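Local coordinates for protein aromatic amino acid beta-eliminating lyase/threonine aldolase (Exiguobacterium sibiricum, PDB 3LWS) that belongs to the beta-eliminating lyase family of pyridoxal-phosphate-dependent enzymes and carries its cofactor covalently bound as an internal aldimine, at residues I130-I136 with Y164-I170. Numbering follows the deposited sequence. Where two conformers were deposited one is given.
Sequences IKALPDI and YCRERGI
Arg-168 reaches across to the loop 132-136 and takes hold of Leu-133 O with NH1, helped weakly by NH2, a worked example of how one arginine can tie a connecting loop to the end of a helix. The bond from Arg-168 NH1 to Leu-133 O is the firmer, at 2.8 Å, and lies near the guanidinium plane, though it meets the carbonyl from above the carbonyl plane. Arg-168 NH2 adds a weak bond to Leu-133 O at 3.1 Å. A long salt bridge, 3.6 Å, also runs from Arg-168 NH2 to Asp-135 OD1, the carboxylate being turned 44° from the guanidinium. The arginine chain bends at chi3 (76°), and its rotation is further fixed from its own segment: Arg-168 NH1 donates to Tyr-164 OH at 2.9 Å, while Ile-170 CD1 sits over the centre of one guanidinium face.

With CG anti to the backbone N (chi1 179°), the ring of Tyr-164 is carried to Ile-130 and Lys-131. Lys-131 CG lies over one face of the Tyr-164 ring, a CH-pi contact 4.0 Å from the ring centroid, and Ile-130 CG2 brushes Tyr-164 CD2. At the far end of the contact Ile-136 CG1 packs on Ile-170 CG1 at 4.1 Å, and a water donates to both Ile-136 O and Gly-169 O. Gly-169, with positive phi, closes helix 155-167 in a Schellman motif, from which the chain turns into strand 171-176.

Ile-130 and Ile-170 both pack on Leu-139 of strand 138-142, between strands 171-176 and 90-93, and Ile-136 reaches strands 90-93 and 114-117. The contact thus joins the loop that follows helix 127-131 to the C-terminal turn of helix 155-167, with apolar side chains on its sheet side. Because NH1 bonds both Leu-133 O and Tyr-164 OH, the guanidinium is held in orientation and one side chain braces loop and helix end, the long Asp-135 pair probably adding only modest electrostatic help.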
loop_
_atom_site.group_PDB
_atom_site.type_symbol
_atom_site.label_atom_id
_atom_site.label_comp_id
_atom_site.label_asym_id
_atom_site.label_seq_id
_atom_site.Cartn_x
_atom_site.Cartn_y
_atom_site.Cartn_z
ATOM N N ILE A 130 33.621 3.092 -8.675
ATOM C CA ILE A 130 32.709 4.232 -8.823
ATOM C C ILE A 130 33.318 5.275 -9.783
ATOM O O ILE A 130 32.655 5.744 -10.673
ATOM C CB ILE A 130 32.423 4.886 -7.442
ATOM C CG1 ILE A 130 31.572 3.944 -6.550
ATOM C CG2 ILE A 130 31.746 6.239 -7.579
ATOM C CD1 ILE A 130 31.494 4.391 -5.134
ATOM N N LYS A 131 34.584 5.635 -9.591
ATOM C CA LYS A 131 35.261 6.583 -10.490
ATOM C C LYS A 131 35.327 6.081 -11.936
ATOM O O LYS A 131 35.453 6.888 -12.843
ATOM C CB LYS A 131 36.673 6.909 -10.002
ATOM C CG LYS A 131 36.747 7.727 -8.712
ATOM C CD LYS A 131 38.155 7.742 -8.124
ATOM C CE LYS A 131 38.283 8.740 -6.995
ATOM N NZ LYS A 131 39.565 8.616 -6.236
ATOM N N ALA A 132 35.277 4.762 -12.150
ATOM C CA ALA A 132 35.284 4.197 -13.502
ATOM C C ALA A 132 33.910 4.211 -14.155
ATOM O O ALA A 132 33.806 3.910 -15.334
ATOM C CB ALA A 132 35.883 2.749 -13.500
ATOM N N LEU A 133 32.854 4.547 -13.408
ATOM C CA LEU A 133 31.509 4.629 -14.013
ATOM C C LEU A 133 31.465 5.700 -15.090
ATOM O O LEU A 133 32.106 6.716 -14.925
ATOM C CB LEU A 133 30.413 4.911 -12.982
ATOM C CG LEU A 133 30.082 3.761 -11.994
ATOM C CD1 LEU A 133 29.050 4.237 -10.982
ATOM C CD2 LEU A 133 29.599 2.487 -12.705
ATOM N N PRO A 134 30.710 5.449 -16.186
ATOM C CA PRO A 134 30.409 6.432 -17.210
ATOM C C PRO A 134 29.284 7.364 -16.728
ATOM O O PRO A 134 28.854 7.276 -15.563
ATOM C CB PRO A 134 29.930 5.567 -18.370
ATOM C CG PRO A 134 29.188 4.471 -17.714
ATOM C CD PRO A 134 30.029 4.165 -16.485
ATOM N N ASP A 135 28.877 8.284 -17.604
ATOM C CA ASP A 135 27.784 9.227 -17.333
ATOM C C ASP A 135 26.519 8.407 -17.065
ATOM O O ASP A 135 26.040 7.662 -17.933
ATOM C CB ASP A 135 27.553 10.204 -18.507
ATOM C CG ASP A 135 28.509 11.416 -18.502
ATOM O OD1 ASP A 135 29.144 11.729 -17.466
ATOM O OD2 ASP A 135 28.594 12.103 -19.545
ATOM N N ILE A 136 26.029 8.502 -15.840
ATOM C CA ILE A 136 24.773 7.837 -15.421
ATOM C C ILE A 136 23.891 8.855 -14.703
ATOM O O ILE A 136 24.373 9.897 -14.301
ATOM C CB ILE A 136 25.064 6.596 -14.506
ATOM C CG1 ILE A 136 25.779 7.014 -13.223
ATOM C CG2 ILE A 136 25.909 5.580 -15.245
ATOM C CD1 ILE A 136 25.865 5.939 -12.151
ATOM N N TYR A 164 32.475 13.394 -5.184
ATOM C CA TYR A 164 32.776 12.944 -6.520
ATOM C C TYR A 164 31.527 13.046 -7.381
ATOM O O TYR A 164 31.514 13.742 -8.381
ATOM C CB TYR A 164 33.345 11.505 -6.508
ATOM C CG TYR A 164 33.648 10.994 -7.888
ATOM C CD1 TYR A 164 34.826 11.354 -8.547
ATOM C CD2 TYR A 164 32.749 10.195 -8.553
ATOM C CE1 TYR A 164 35.097 10.902 -9.799
ATOM C CE2 TYR A 164 32.998 9.758 -9.811
ATOM C CZ TYR A 164 34.180 10.110 -10.436
ATOM O OH TYR A 164 34.419 9.670 -11.703
ATOM N N CYS A 165 30.474 12.364 -6.948
ATOM C CA CYS A 165 29.224 12.274 -7.712
ATOM C C CYS A 165 28.661 13.651 -8.003
ATOM O O CYS A 165 28.255 13.933 -9.127
ATOM C CB CYS A 165 28.185 11.449 -6.953
ATOM S SG CYS A 165 28.575 9.709 -6.878
ATOM N N ARG A 166 28.658 14.500 -6.979
ATOM C CA ARG A 166 28.194 15.865 -7.112
ATOM C C ARG A 166 29.046 16.614 -8.127
ATOM O O ARG A 166 28.505 17.269 -9.011
ATOM C CB ARG A 166 28.245 16.552 -5.749
ATOM C CG ARG A 166 27.426 17.798 -5.607
ATOM C CD ARG A 166 27.383 18.221 -4.135
ATOM N NE ARG A 166 26.438 19.309 -3.883
ATOM C CZ ARG A 166 26.229 19.874 -2.690
ATOM N NH1 ARG A 166 26.895 19.463 -1.609
ATOM N NH2 ARG A 166 25.344 20.862 -2.574
ATOM N N GLU A 167 30.374 16.495 -8.027
ATOM C CA GLU A 167 31.274 17.177 -8.954
ATOM C C GLU A 167 31.057 16.672 -10.384
ATOM O O GLU A 167 31.356 17.370 -11.335
ATOM C CB GLU A 167 32.737 17.001 -8.512
ATOM C CG GLU A 167 33.778 17.789 -9.311
ATOM C CD GLU A 167 33.835 19.264 -8.941
ATOM O OE1 GLU A 167 33.687 19.583 -7.739
ATOM O OE2 GLU A 167 34.045 20.097 -9.855
ATOM N N ARG A 168 30.522 15.454 -10.518
ATOM C CA ARG A 168 30.238 14.833 -11.820
ATOM C C ARG A 168 28.786 14.867 -12.311
ATOM O O ARG A 168 28.482 14.333 -13.384
ATOM C CB ARG A 168 30.695 13.378 -11.793
ATOM C CG ARG A 168 32.027 13.196 -12.403
ATOM C CD ARG A 168 32.289 11.748 -12.592
ATOM N NE ARG A 168 31.557 11.195 -13.728
ATOM C CZ ARG A 168 31.521 9.901 -14.044
ATOM N NH1 ARG A 168 32.161 8.977 -13.311
ATOM N NH2 ARG A 168 30.830 9.524 -15.106
ATOM N N GLY A 169 27.889 15.445 -11.529
ATOM C CA GLY A 169 26.475 15.538 -11.907
ATOM C C GLY A 169 25.642 14.286 -11.754
ATOM O O GLY A 169 24.560 14.230 -12.271
ATOM N N ILE A 170 26.160 13.287 -11.036
ATOM C CA ILE A 170 25.458 12.040 -10.740
ATOM C C ILE A 170 24.653 12.204 -9.452
ATOM O O ILE A 170 25.199 12.592 -8.442
ATOM C CB ILE A 170 26.494 10.880 -10.550
ATOM C CG1 ILE A 170 27.203 10.593 -11.891
ATOM C CG2 ILE A 170 25.811 9.648 -9.967
ATOM C CD1 ILE A 170 28.539 10.030 -11.776
HETATM O O HOH W 1 23.759 12.952 -14.419
#